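Local coordinates for DUF3822 family protein (Bacteroides thetaiotaomicron VPI-5482, PDB 3HRG) that is of unknown function but has an actin-like ATPase fold and may bind a nucleotide, at residues K76-I81 with S142-L147; L94-H99 with E103-M108. All coordinates share one frame; numbering follows the deposited sequence. Where two conformers were deposited one is given.

Contact 1 (K76-I81 with S142-L147); sequences KRFTMI and SQSTPL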
ATOM      1  N   LYS A  76      -5.561  -3.689  -5.635  1.00 13.27           N
ATOM      2  CA  LYS A  76      -6.332  -2.580  -6.211  1.00 13.17           C
ATOM      3  C   LYS A  76      -7.711  -2.516  -5.612  1.00 12.97           C
ATOM      4  O   LYS A  76      -8.467  -1.570  -5.904  1.00 13.26           O
ATOM      5  CB  LYS A  76      -6.468  -2.716  -7.736  1.00 14.04           C
ATOM      6  CG  LYS A  76      -7.244  -3.885  -8.236  1.00 16.81           C
ATOM      7  CD  LYS A  76      -7.136  -3.929  -9.798  1.00 20.65           C
ATOM      8  CE  LYS A  76      -7.214  -5.321 -10.272  1.00 23.06           C
ATOM      9  NZ  LYS A  76      -5.962  -6.043  -9.861  1.00 24.51           N
ATOM     10  N   ARG A  77      -8.067  -3.503  -4.783  1.00 12.19           N
ATOM     11  CA  ARG A  77      -9.425  -3.615  -4.252  1.00 12.86           C
ATOM     12  C   ARG A  77      -9.605  -2.815  -2.982  1.00 13.21           C
ATOM     13  O   ARG A  77      -9.693  -3.368  -1.904  1.00 12.49           O
ATOM     14  CB  ARG A  77      -9.807  -5.078  -4.070  1.00 12.50           C
ATOM     15  CG  ARG A  77      -9.830  -5.829  -5.432  1.00 12.53           C
ATOM     16  CD  ARG A  77     -10.251  -7.251  -5.345  1.00 14.21           C
ATOM     17  NE  ARG A  77     -11.636  -7.362  -4.903  1.00 13.33           N
ATOM     18  CZ  ARG A  77     -12.711  -7.224  -5.686  1.00 14.58           C
ATOM     19  NH1 ARG A  77     -12.618  -6.970  -6.995  1.00 15.37           N
ATOM     20  NH2 ARG A  77     -13.909  -7.343  -5.149  1.00 14.91           N
ATOM     21  N   PHE A  78      -9.633  -1.493  -3.153  1.00 12.98           N
ATOM     22  CA  PHE A  78      -9.859  -0.566  -2.047  1.00 12.96           C
ATOM     23  C   PHE A  78     -10.611   0.626  -2.593  1.00 13.01           C
ATOM     24  O   PHE A  78     -10.580   0.919  -3.801  1.00 13.27           O
ATOM     25  CB  PHE A  78      -8.580  -0.078  -1.326  1.00 12.94           C
ATOM     26  CG  PHE A  78      -7.691   0.814  -2.174  1.00 13.61           C
ATOM     27  CD1 PHE A  78      -7.882   2.191  -2.227  1.00 13.90           C
ATOM     28  CD2 PHE A  78      -6.706   0.257  -2.938  1.00 12.81           C
ATOM     29  CE1 PHE A  78      -7.065   2.987  -2.996  1.00 14.96           C
ATOM     30  CE2 PHE A  78      -5.879   1.046  -3.718  1.00 13.89           C
ATOM     31  CZ  PHE A  78      -6.083   2.424  -3.764  1.00 14.90           C
ATOM     32  N   THR A  79     -11.303   1.302  -1.682  1.00 14.11           N
ATOM     33  CA  THR A  79     -12.082   2.478  -1.991  1.00 13.80           C
ATOM     34  C   THR A  79     -11.916   3.510  -0.875  1.00 14.01           C
ATOM     35  O   THR A  79     -12.012   3.176   0.308  1.00 13.48           O
ATOM     36  CB  THR A  79     -13.556   2.124  -2.080  1.00 14.63           C
ATOM     37  OG1 THR A  79     -13.787   1.327  -3.240  1.00 16.82           O
ATOM     38  CG2 THR A  79     -14.420   3.413  -2.154  1.00 16.01           C
HETATM   39  N   MSE A  80     -11.659   4.756  -1.248  1.00 13.51           N
HETATM   40  CA  MSE A  80     -11.505   5.820  -0.270  1.00 13.19           C
HETATM   41  C   MSE A  80     -12.793   6.603  -0.140  1.00 13.18           C
HETATM   42  O   MSE A  80     -13.417   6.913  -1.146  1.00 11.92           O
HETATM   43  CB  MSE A  80     -10.365   6.755  -0.675  1.00 12.94           C
HETATM   44  CG  MSE A  80     -10.071   7.884   0.322  1.00 13.07           C
HETATM   45 SE   MSE A  80     -11.144   9.474   0.149  0.75  9.97          SE
HETATM   46  CE  MSE A  80     -10.477  10.139  -1.555  1.00 14.58           C
ATOM     47  N   ILE A  81     -13.179   6.903   1.108  1.00 12.77           N
ATOM     48  CA  ILE A  81     -14.354   7.737   1.347  0.50 12.59           C
ATOM     49  C   ILE A  81     -14.011   8.752   2.455  1.00 12.46           C
ATOM     50  O   ILE A  81     -13.325   8.436   3.432  1.00 12.96           O
ATOM     51  CB  ILE A  81     -15.635   6.923   1.679  0.50 12.37           C
ATOM     52  CG1 ILE A  81     -16.884   7.822   1.600  0.50 13.04           C
ATOM     53  CG2 ILE A  81     -15.511   6.227   3.011  0.50 11.94           C
ATOM     54  CD1 ILE A  81     -18.125   7.109   2.064  0.50 14.64           C
ATOM     55  N   SER A 142      -4.995  -1.837   4.604  1.00  6.64           N
ATOM     56  CA  SER A 142      -4.827  -1.710   3.192  1.00  6.64           C
ATOM     57  C   SER A 142      -3.453  -1.088   3.089  1.00  6.63           C
ATOM     58  O   SER A 142      -3.076  -0.273   3.956  1.00  7.76           O
ATOM     59  CB  SER A 142      -5.835  -0.695   2.607  1.00  6.75           C
ATOM     60  OG  SER A 142      -5.541  -0.344   1.248  1.00  6.28           O
ATOM     61  N   GLN A 143      -2.684  -1.432   2.065  1.00  7.12           N
ATOM     62  CA  GLN A 143      -1.368  -0.803   1.853  1.00  7.01           C
ATOM     63  C   GLN A 143      -1.558   0.718   1.663  1.00  7.37           C
ATOM     64  O   GLN A 143      -0.689   1.511   2.055  1.00  8.06           O
ATOM     65  CB  GLN A 143      -0.644  -1.429   0.671  1.00  6.88           C
ATOM     66  CG  GLN A 143       0.686  -0.784   0.357  1.00  8.67           C
ATOM     67  CD  GLN A 143       1.313  -1.265  -0.891  1.00 12.82           C
ATOM     68  OE1 GLN A 143       0.661  -1.328  -1.931  1.00 15.45           O
ATOM     69  NE2 GLN A 143       2.627  -1.525  -0.839  1.00 12.00           N
ATOM     70  N   SER A 144      -2.698   1.114   1.089  1.00  7.32           N
ATOM     71  CA  SER A 144      -3.027   2.519   0.904  1.00  7.52           C
ATOM     72  C   SER A 144      -3.090   3.350   2.203  1.00  7.46           C
ATOM     73  O   SER A 144      -2.805   4.553   2.175  1.00  7.09           O
ATOM     74  CB  SER A 144      -4.331   2.655   0.163  1.00  7.15           C
ATOM     75  OG  SER A 144      -4.221   2.181  -1.173  1.00  8.46           O
ATOM     76  N   THR A 145      -3.423   2.718   3.326  1.00  7.15           N
ATOM     77  CA  THR A 145      -3.528   3.433   4.610  1.00  6.98           C
ATOM     78  C   THR A 145      -2.196   4.096   5.067  1.00  7.21           C
ATOM     79  O   THR A 145      -2.151   5.332   5.202  1.00  7.07           O
ATOM     80  CB  THR A 145      -4.182   2.539   5.644  1.00  6.66           C
ATOM     81  OG1 THR A 145      -5.501   2.210   5.179  1.00  6.06           O
ATOM     82  CG2 THR A 145      -4.222   3.217   7.023  1.00  5.76           C
ATOM     83  N   PRO A 146      -1.120   3.312   5.297  1.00  7.84           N
ATOM     84  CA  PRO A 146       0.135   3.982   5.621  1.00  7.65           C
ATOM     85  C   PRO A 146       0.679   4.857   4.482  1.00  7.51           C
ATOM     86  O   PRO A 146       1.342   5.836   4.768  1.00  7.48           O
ATOM     87  CB  PRO A 146       1.106   2.807   5.885  1.00  7.84           C
ATOM     88  CG  PRO A 146       0.418   1.614   5.239  1.00  7.31           C
ATOM     89  CD  PRO A 146      -0.994   1.841   5.432  1.00  7.72           C
ATOM     90  N   LEU A 147       0.427   4.509   3.214  1.00  7.28           N
ATOM     91  CA  LEU A 147       0.935   5.313   2.110  1.00  7.32           C
ATOM     92  C   LEU A 147       0.316   6.721   2.119  1.00  7.92           C
ATOM     93  O   LEU A 147       1.023   7.708   1.962  1.00  8.03           O
ATOM     94  CB  LEU A 147       0.750   4.632   0.755  1.00  7.09           C
ATOM     95  CG  LEU A 147       1.653   3.442   0.406  1.00  6.71           C
ATOM     96  CD1 LEU A 147       1.362   2.921  -1.004  1.00  7.72           C
ATOM     97  CD2 LEU A 147       3.126   3.796   0.510  1.00  6.09           C
TER

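Contact 2 (L94-H99 with E103-M108); sequences LFYHNH and ENEIVM. With PEG (di(hydroxyethyl)ether), chain D.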
ATOM      1  N   LEU A  94     -20.888   0.359  -0.152  1.00 12.55           N
ATOM      2  CA  LEU A  94     -19.995   1.298  -0.824  0.50 13.09           C
ATOM      3  C   LEU A  94     -18.930   0.566  -1.625  1.00 13.14           C
ATOM      4  O   LEU A  94     -18.648   0.882  -2.791  1.00 14.46           O
ATOM      5  CB  LEU A  94     -19.298   2.182   0.211  0.50 13.11           C
ATOM      6  CG  LEU A  94     -20.101   3.292   0.905  0.50 13.97           C
ATOM      7  CD1 LEU A  94     -19.426   3.800   2.187  0.50 15.04           C
ATOM      8  CD2 LEU A  94     -20.333   4.415  -0.073  0.50 13.99           C
ATOM      9  N   PHE A  95     -18.316  -0.421  -0.982  1.00 12.87           N
ATOM     10  CA  PHE A  95     -17.267  -1.195  -1.622  1.00 11.99           C
ATOM     11  C   PHE A  95     -17.753  -1.910  -2.879  1.00 11.94           C
ATOM     12  O   PHE A  95     -17.098  -1.824  -3.945  1.00 11.27           O
ATOM     13  CB  PHE A  95     -16.684  -2.179  -0.607  1.00 11.45           C
ATOM     14  CG  PHE A  95     -15.486  -2.943  -1.116  1.00 12.51           C
ATOM     15  CD1 PHE A  95     -14.229  -2.364  -1.109  1.00 12.99           C
ATOM     16  CD2 PHE A  95     -15.622  -4.229  -1.612  1.00 11.95           C
ATOM     17  CE1 PHE A  95     -13.114  -3.078  -1.549  1.00 12.10           C
ATOM     18  CE2 PHE A  95     -14.530  -4.930  -2.071  1.00 12.39           C
ATOM     19  CZ  PHE A  95     -13.255  -4.343  -2.034  1.00 11.43           C
ATOM     20  N   TYR A  96     -18.883  -2.601  -2.772  1.00 11.71           N
ATOM     21  CA  TYR A  96     -19.449  -3.339  -3.928  1.00 12.00           C
ATOM     22  C   TYR A  96     -20.142  -2.481  -5.013  1.00 12.66           C
ATOM     23  O   TYR A  96     -20.519  -3.028  -6.052  1.00 12.65           O
ATOM     24  CB  TYR A  96     -20.230  -4.605  -3.489  1.00 12.26           C
ATOM     25  CG  TYR A  96     -19.257  -5.619  -2.884  1.00 11.46           C
ATOM     26  CD1 TYR A  96     -18.205  -6.167  -3.651  1.00 11.46           C
ATOM     27  CD2 TYR A  96     -19.371  -6.025  -1.575  1.00 11.09           C
ATOM     28  CE1 TYR A  96     -17.311  -7.073  -3.111  1.00 11.89           C
ATOM     29  CE2 TYR A  96     -18.463  -6.959  -1.015  1.00 11.68           C
ATOM     30  CZ  TYR A  96     -17.430  -7.467  -1.797  1.00 12.21           C
ATOM     31  OH  TYR A  96     -16.513  -8.391  -1.282  1.00 12.48           O
ATOM     32  N   HIS A  97     -20.338  -1.187  -4.744  0.60 12.81           N
ATOM     33  CA  HIS A  97     -20.777  -0.241  -5.775  0.60 13.33           C
ATOM     34  C   HIS A  97     -19.519   0.287  -6.548  0.60 13.89           C
ATOM     35  O   HIS A  97     -19.637   1.005  -7.526  0.60 13.93           O
ATOM     36  CB  HIS A  97     -21.672   0.883  -5.227  0.60 13.21           C
ATOM     37  CG  HIS A  97     -23.117   0.493  -5.121  0.60 12.14           C
ATOM     38  ND1 HIS A  97     -23.912   0.315  -6.234  0.60  9.74           N
ATOM     39  CD2 HIS A  97     -23.919   0.284  -4.047  0.60 11.36           C
ATOM     40  CE1 HIS A  97     -25.132  -0.023  -5.848  0.60 11.88           C
ATOM     41  NE2 HIS A  97     -25.164  -0.043  -4.526  0.60  9.69           N
ATOM     42  N   ASN A  98     -18.323  -0.061  -6.090  1.00 14.37           N
ATOM     43  CA  ASN A  98     -17.066   0.290  -6.772  1.00 15.15           C
ATOM     44  C   ASN A  98     -16.233  -0.892  -7.262  1.00 15.56           C
ATOM     45  O   ASN A  98     -15.321  -0.683  -8.069  1.00 15.12           O
ATOM     46  CB  ASN A  98     -16.226   1.149  -5.835  1.00 16.09           C
ATOM     47  CG  ASN A  98     -16.775   2.567  -5.696  1.00 18.43           C
ATOM     48  OD1 ASN A  98     -16.612   3.401  -6.592  1.00 23.89           O
ATOM     49  ND2 ASN A  98     -17.421   2.842  -4.594  1.00 19.70           N
ATOM     50  N   HIS A  99     -16.486  -2.103  -6.745  1.00 15.25           N
ATOM     51  CA  HIS A  99     -15.737  -3.305  -7.133  1.00 15.13           C
ATOM     52  C   HIS A  99     -16.718  -4.439  -7.395  1.00 15.95           C
ATOM     53  O   HIS A  99     -17.763  -4.522  -6.763  1.00 14.94           O
ATOM     54  CB  HIS A  99     -14.767  -3.707  -6.033  1.00 15.08           C
ATOM     55  CG  HIS A  99     -13.783  -2.631  -5.684  1.00 14.24           C
ATOM     56  ND1 HIS A  99     -12.641  -2.408  -6.415  1.00 14.04           N
ATOM     57  CD2 HIS A  99     -13.784  -1.714  -4.697  1.00 15.59           C
ATOM     58  CE1 HIS A  99     -12.000  -1.368  -5.916  1.00 14.53           C
ATOM     59  NE2 HIS A  99     -12.656  -0.947  -4.852  1.00 14.82           N
ATOM     60  N   GLU A 103     -17.310 -13.817  -3.789  1.00 24.36           N
ATOM     61  CA  GLU A 103     -17.719 -14.617  -2.624  1.00 25.39           C
ATOM     62  C   GLU A 103     -16.618 -14.893  -1.581  1.00 25.33           C
ATOM     63  O   GLU A 103     -16.882 -14.758  -0.383  1.00 25.99           O
ATOM     64  CB  GLU A 103     -18.368 -15.930  -3.092  1.00 26.24           C
ATOM     65  CG  GLU A 103     -19.124 -16.749  -2.008  1.00 28.57           C
ATOM     66  CD  GLU A 103     -20.394 -16.065  -1.457  1.00 32.15           C
ATOM     67  OE1 GLU A 103     -20.764 -14.945  -1.893  1.00 33.87           O
ATOM     68  OE2 GLU A 103     -21.049 -16.679  -0.579  1.00 34.57           O
ATOM     69  N   ASN A 104     -15.389 -15.209  -1.983  1.00 24.49           N
ATOM     70  CA  ASN A 104     -14.367 -15.511  -0.980  1.00 24.09           C
ATOM     71  C   ASN A 104     -13.611 -14.252  -0.551  1.00 22.56           C
ATOM     72  O   ASN A 104     -12.381 -14.254  -0.495  1.00 23.06           O
ATOM     73  CB  ASN A 104     -13.398 -16.587  -1.483  1.00 24.54           C
ATOM     74  CG  ASN A 104     -12.607 -17.248  -0.329  1.00 27.32           C
ATOM     75  OD1 ASN A 104     -13.211 -17.891   0.558  1.00 31.79           O
ATOM     76  ND2 ASN A 104     -11.275 -17.127  -0.356  1.00 25.90           N
ATOM     77  N   GLU A 105     -14.346 -13.164  -0.285  1.00 20.86           N
ATOM     78  CA  GLU A 105     -13.748 -11.891   0.118  1.00 19.67           C
ATOM     79  C   GLU A 105     -14.425 -11.321   1.356  1.00 18.84           C
ATOM     80  O   GLU A 105     -15.629 -11.373   1.476  1.00 18.69           O
ATOM     81  CB  GLU A 105     -13.853 -10.860  -1.022  1.00 19.52           C
ATOM     82  CG  GLU A 105     -13.222  -9.492  -0.723  1.00 17.31           C
ATOM     83  CD  GLU A 105     -13.208  -8.590  -1.935  1.00 16.40           C
ATOM     84  OE1 GLU A 105     -14.273  -8.360  -2.569  1.00 13.27           O
ATOM     85  OE2 GLU A 105     -12.109  -8.084  -2.276  1.00 13.40           O
ATOM     86  N   ILE A 106     -13.620 -10.783   2.262  1.00 18.55           N
ATOM     87  CA  ILE A 106     -14.077 -10.088   3.458  1.00 18.14           C
ATOM     88  C   ILE A 106     -13.775  -8.587   3.245  1.00 16.92           C
ATOM     89  O   ILE A 106     -12.700  -8.238   2.737  1.00 17.12           O
ATOM     90  CB  ILE A 106     -13.360 -10.615   4.718  1.00 18.79           C
ATOM     91  CG1 ILE A 106     -13.850 -12.020   5.048  1.00 20.09           C
ATOM     92  CG2 ILE A 106     -13.602  -9.729   5.925  1.00 19.87           C
ATOM     93  CD1 ILE A 106     -13.125 -12.598   6.252  1.00 21.43           C
ATOM     94  N   VAL A 107     -14.701  -7.717   3.621  1.00 15.45           N
ATOM     95  CA  VAL A 107     -14.499  -6.271   3.520  1.00 14.87           C
ATOM     96  C   VAL A 107     -14.154  -5.702   4.906  1.00 14.78           C
ATOM     97  O   VAL A 107     -14.880  -5.935   5.869  1.00 14.50           O
ATOM     98  CB  VAL A 107     -15.715  -5.584   2.942  1.00 15.13           C
ATOM     99  CG1 VAL A 107     -15.488  -4.047   2.930  1.00 14.19           C
ATOM    100  CG2 VAL A 107     -16.016  -6.124   1.518  1.00 15.17           C
HETATM  101  N   MSE A 108     -13.035  -4.975   4.986  1.00 14.53           N
HETATM  102  CA  MSE A 108     -12.545  -4.348   6.205  0.50 14.32           C
HETATM  103  C   MSE A 108     -12.356  -2.869   5.924  1.00 14.34           C
HETATM  104  O   MSE A 108     -12.513  -2.443   4.790  1.00 14.16           O
HETATM  105  CB  MSE A 108     -11.188  -4.914   6.562  0.50 14.36           C
HETATM  106  CG  MSE A 108     -11.087  -6.410   6.442  0.50 14.35           C
HETATM  107 SE   MSE A 108      -9.455  -7.030   7.220  0.38 12.93          SE
HETATM  108  CE  MSE A 108      -9.921  -6.642   9.093  0.50 12.52           C
TER
HETATM  109  C1  PEG D 259     -18.275  -2.385 -10.346  1.00 55.32           C
HETATM  110  O1  PEG D 259     -19.196  -2.566  -9.254  1.00 54.66           O
HETATM  111  C2  PEG D 259     -17.710  -0.964 -10.423  1.00 56.21           C
HETATM  112  O2  PEG D 259     -18.359  -0.157 -11.413  1.00 57.14           O
HETATM  113  C3  PEG D 259     -17.634   1.033 -11.736  1.00 56.66           C
HETATM  114  O   HOH W   1     -17.962 -10.507  -0.258  1.00  2.98           O

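Contact 1 (K76-I81 with S142-L147)
Ser144, in the first turn of helix 144-154, lies against one face of the Phe78 ring, and this pair forms the tight part of the contact. Its OG sits 3.1 Å above the ring plane, displaced toward the rim, with Phe78 CZ and CE2 each 3.2 Å from Ser144 OG. Behind it Ser144 CB is almost on the ring normal, 4.2 Å from the centroid and 8° off axis, a CH-pi contact over the face. The hydroxyl's hydrogen-bond partner is Tyr175 OH. Phe78 has CG between its backbone N and carbonyl carbon (chi1 68°), which swings the ring from the strand toward the helix. Ser142 approaches more loosely: its OG is 4.0 Å from Phe78 CB, near the root of the side chain and obliquely placed to the ring. All three touching residues are buried, yet only 104 Å² is covered between the segments. Lys76 and Arg77 turn from 142-147 and are partly exposed; Arg77 packs against Phe95, Tyr96 and His99, while the Lys76 backbone N binds an unidentified ligand, probably from the crystallisation liquor. The arrangement joins edge strand 78-82 of the small three-stranded antiparallel sheet to the strand-to-helix turn that follows 139-142, an outermost strand of a mixed sheet of order 3-2-1-4-5. That order occurs twice in this chain, as expected of the duplicated core of the actin-like ATPase fold.

Contact 2 (L94-H99 with E103-M108)
Tyr96 and Glu105 run antiparallel alongside one another until the phenol meets the carboxylate: Tyr96 OH donates a hydrogen bond to Glu105 OE1 at 2.6 Å. It reaches that oxygen on its anti side, tilted out of the carboxylate plane, with the two flat groups turned 49° from one another. Glu105 holds CG anti to its backbone N (chi1 -178°) and stays extended beyond it, which carries the carboxylate across to Tyr96. Phe95 and Glu105 reach toward each other across the gap between helix and strand, the ring 77° from the carboxylate plane. Here Glu105 OE1 lies at the ring edge, 3.5 Å from Phe95 CE2. Within the helix the two aromatics are set edge over face, Phe95 CD2 being 3.6 Å above the plane of the Tyr96 ring, over its centre. Val107 fills in beside both: its CG2 is 3.6 Å from Tyr96 CE2 and 3.7 Å from Phe95 CD2. A water donates to Tyr96 OH and to Glu105 O, tying the phenol to the strand backbone as well. The second carboxylate oxygen, OE2, forms a salt bridge with Arg77. Glu105 is therefore gripped at both oxygens, by a phenol and a guanidinium group. The arginine probably favours the ionised carboxylate, which would strengthen the short phenol bond and suit the slightly positive ring-edge hydrogens of Phe95.

From the N terminus the chain runs through strand 68-73 of the first mixed sheet, then enters 76-81 and helix 91-96. Contact 2 closes first, when the short loop after 94-99 returns as strand 105-112 of the antiparallel sheet. Strand 117-124 then inserts between 78-82 and 105-112, and helix 125-134 leads back to strand 139-142, after which 142-147 closes contact 1. Contact 2 is thus nested inside the larger loop. Their centres are 13 Å apart, with Arg77 and Glu105 as the direct joint; His99 NE2 is also hydrogen-bonded to Thr79 OG1, with a weak bond to Phe78 O. Together they tie helices 91-96 and 144-154 to the edge strands of the small sheet.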